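Local structure of mitogen-activated protein kinase kinase kinase 7 interacting protein 1 (Anopheles gambiae, 2IRM) at residues E19-Y25 against N343-T349. The protein probably acts as an adapter that binds the kinase TAK1 and triggers its autophosphorylation and activation in JNK and NF-kappa-B signalling. Sequence-based numbering, arbitrary orientation.
Sequences EAINQIY and NSRDDVT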
loop_
_atom_site.group_PDB
_atom_site.type_symbol
_atom_site.label_atom_id
_atom_site.label_comp_id
_atom_site.label_asym_id
_atom_site.label_seq_id
_atom_site.Cartn_x
_atom_site.Cartn_y
_atom_site.Cartn_z
ATOM N N GLU A 19 -2.517 -14.033 -1.103
ATOM C CA GLU A 19 -3.617 -13.086 -1.123
ATOM C C GLU A 19 -4.739 -13.602 -0.259
ATOM O O GLU A 19 -5.070 -14.792 -0.288
ATOM C CB GLU A 19 -4.172 -12.927 -2.533
ATOM C CG GLU A 19 -3.355 -12.081 -3.500
ATOM C CD GLU A 19 -3.939 -12.103 -4.920
ATOM O OE1 GLU A 19 -4.566 -13.115 -5.310
ATOM O OE2 GLU A 19 -3.771 -11.102 -5.648
ATOM N N ALA A 20 -5.330 -12.695 0.506
ATOM C CA ALA A 20 -6.626 -12.947 1.120
ATOM C C ALA A 20 -7.533 -11.751 0.856
ATOM O O ALA A 20 -7.123 -10.590 0.988
ATOM C CB ALA A 20 -6.494 -13.233 2.603
ATOM N N ILE A 21 -8.759 -12.067 0.463
ATOM C CA ILE A 21 -9.736 -11.093 0.014
ATOM C C ILE A 21 -10.327 -10.357 1.202
ATOM O O ILE A 21 -10.476 -10.929 2.275
ATOM C CB ILE A 21 -10.836 -11.797 -0.839
ATOM C CG1 ILE A 21 -12.021 -10.873 -1.127
ATOM C CG2 ILE A 21 -11.260 -13.144 -0.214
ATOM C CD1 ILE A 21 -11.791 -9.939 -2.285
ATOM N N ASN A 22 -10.648 -9.081 1.008
ATOM C CA ASN A 22 -11.180 -8.242 2.088
ATOM C C ASN A 22 -12.406 -8.858 2.754
ATOM O O ASN A 22 -13.185 -9.570 2.112
ATOM C CB ASN A 22 -11.482 -6.821 1.591
ATOM C CG ASN A 22 -12.656 -6.771 0.631
ATOM O OD1 ASN A 22 -13.812 -6.871 1.038
ATOM N ND2 ASN A 22 -12.364 -6.596 -0.647
ATOM N N GLN A 23 -12.566 -8.589 4.045
ATOM C CA GLN A 23 -13.689 -9.141 4.796
ATOM C C GLN A 23 -14.326 -8.142 5.739
ATOM O O GLN A 23 -13.646 -7.287 6.305
ATOM C CB GLN A 23 -13.244 -10.354 5.605
ATOM C CG GLN A 23 -13.000 -11.602 4.784
ATOM C CD GLN A 23 -12.682 -12.813 5.634
ATOM O OE1 GLN A 23 -12.764 -13.941 5.164
ATOM N NE2 GLN A 23 -12.319 -12.589 6.889
ATOM N N ILE A 24 -15.641 -8.255 5.899
ATOM C CA ILE A 24 -16.332 -7.609 7.008
ATOM C C ILE A 24 -16.709 -8.707 8.003
ATOM O O ILE A 24 -17.427 -9.645 7.660
ATOM C CB ILE A 24 -17.564 -6.768 6.541
ATOM C CG1 ILE A 24 -17.093 -5.423 5.967
ATOM C CG2 ILE A 24 -18.540 -6.519 7.697
ATOM C CD1 ILE A 24 -18.199 -4.550 5.356
ATOM N N TYR A 25 -16.189 -8.595 9.224
ATOM C CA TYR A 25 -16.467 -9.560 10.284
ATOM C C TYR A 25 -17.839 -9.307 10.914
ATOM O O TYR A 25 -18.106 -8.211 11.401
ATOM C CB TYR A 25 -15.395 -9.492 11.385
ATOM C CG TYR A 25 -13.948 -9.730 10.968
ATOM C CD1 TYR A 25 -13.620 -10.575 9.906
ATOM C CD2 TYR A 25 -12.901 -9.136 11.680
ATOM C CE1 TYR A 25 -12.294 -10.802 9.554
ATOM C CE2 TYR A 25 -11.573 -9.358 11.333
ATOM C CZ TYR A 25 -11.279 -10.192 10.269
ATOM O OH TYR A 25 -9.970 -10.412 9.923
ATOM N N ASN A 343 -12.946 -4.415 13.033
ATOM C CA ASN A 343 -14.080 -5.295 12.778
ATOM C C ASN A 343 -14.107 -5.739 11.319
ATOM O O ASN A 343 -15.094 -6.304 10.839
ATOM C CB ASN A 343 -15.388 -4.594 13.149
ATOM C CG ASN A 343 -15.776 -3.509 12.166
ATOM O OD1 ASN A 343 -16.945 -3.373 11.823
ATOM N ND2 ASN A 343 -14.796 -2.732 11.702
ATOM N N SER A 344 -13.012 -5.469 10.616
ATOM C CA SER A 344 -12.920 -5.787 9.204
ATOM C C SER A 344 -11.499 -6.106 8.774
ATOM O O SER A 344 -10.550 -6.047 9.556
ATOM C CB SER A 344 -13.480 -4.636 8.354
ATOM O OG SER A 344 -12.542 -3.580 8.199
ATOM N N ARG A 345 -11.380 -6.436 7.500
ATOM C CA ARG A 345 -10.124 -6.784 6.875
ATOM C C ARG A 345 -10.141 -6.171 5.484
ATOM O O ARG A 345 -11.154 -6.239 4.769
ATOM C CB ARG A 345 -10.009 -8.308 6.779
ATOM C CG ARG A 345 -8.689 -8.829 6.252
ATOM C CD ARG A 345 -8.912 -10.080 5.427
ATOM N NE ARG A 345 -9.109 -11.256 6.258
ATOM C CZ ARG A 345 -9.420 -12.461 5.791
ATOM N NH1 ARG A 345 -9.575 -13.470 6.634
ATOM N NH2 ARG A 345 -9.584 -12.663 4.489
ATOM N N ASP A 346 -9.029 -5.551 5.115
ATOM C CA ASP A 346 -8.866 -5.073 3.749
ATOM C C ASP A 346 -8.171 -6.181 2.989
ATOM O O ASP A 346 -7.799 -7.191 3.581
ATOM C CB ASP A 346 -8.070 -3.771 3.709
ATOM C CG ASP A 346 -8.760 -2.633 4.467
ATOM O OD1 ASP A 346 -10.010 -2.537 4.404
ATOM O OD2 ASP A 346 -8.054 -1.835 5.127
ATOM N N ASP A 347 -8.015 -6.022 1.683
ATOM C CA ASP A 347 -7.339 -7.046 0.903
ATOM C C ASP A 347 -5.915 -7.189 1.398
ATOM O O ASP A 347 -5.154 -6.220 1.422
ATOM C CB ASP A 347 -7.371 -6.700 -0.572
ATOM C CG ASP A 347 -8.781 -6.572 -1.093
ATOM O OD1 ASP A 347 -9.380 -7.620 -1.420
ATOM O OD2 ASP A 347 -9.294 -5.428 -1.161
ATOM N N VAL A 348 -5.585 -8.391 1.854
ATOM C CA VAL A 348 -4.236 -8.693 2.306
ATOM C C VAL A 348 -3.449 -9.191 1.104
ATOM O O VAL A 348 -3.929 -10.055 0.352
ATOM C CB VAL A 348 -4.235 -9.759 3.424
ATOM C CG1 VAL A 348 -2.815 -10.174 3.772
ATOM C CG2 VAL A 348 -4.951 -9.240 4.660
ATOM N N THR A 349 -2.258 -8.639 0.905
ATOM C CA THR A 349 -1.397 -9.114 -0.165
ATOM C C THR A 349 0.048 -9.163 0.273
ATOM O O THR A 349 0.560 -8.217 0.868
ATOM C CB THR A 349 -1.557 -8.281 -1.450
ATOM O OG1 THR A 349 -2.844 -8.545 -2.018
ATOM C CG2 THR A 349 -0.488 -8.639 -2.483
#
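Asn22 holds its CG between its own backbone N and carbonyl carbon (chi1 69°), and Asp347 sets its carboxylate beside its backbone N (chi1 -59°). The two side chains then lie side by side where the strand pair is interrupted. Asp347 OD1 takes two bonds from one residue, from Asn22 N at 3.1 Å and from Asn22 ND2 at 3.2 Å. Both donors come from the same face of the carboxylate. The backbone N sits well above its plane, and ND2 comes on the syn side but tilted out of that plane. Asp347 OD2 also accepts a bond from Arg38 N.

Regular antiparallel pairing resumes on each side of this break. Ala20 and Val348 form a hydrogen-bonded pair, with Ala20 N 3.0 Å from Val348 O and Val348 N 2.8 Å from Ala20 O. Gln23 and Arg345 form the next one, with Arg345 N 2.7 Å from Gln23 O. Tyr25 N adds a bond of 3.0 Å to Asn343 O.

The bent Arg345 chain runs alongside Gln23. The Gln23 amide stacks over one face of the guanidinium, with the planes 19° apart. Arg345 NH2 bonds to Ile21 O at 3.0 Å, a carbonyl within the interruption. The Tyr25 ring stands nearly perpendicular to the guanidinium, and its OH bonds to His326. Ala20, Arg345 and Val348 all touch Val323, so this face packs on helix 311-334.

The contact joins strands 15-25 and 344-354, the first and last in chain order and neighbours within a six-stranded antiparallel sheet of the PP2C-type fold. Its chemistry implies that side chains take over where the ladder breaks: a carboxylate accepts the Asn22 N-H, and a guanidinium donates to the Ile21 carbonyl.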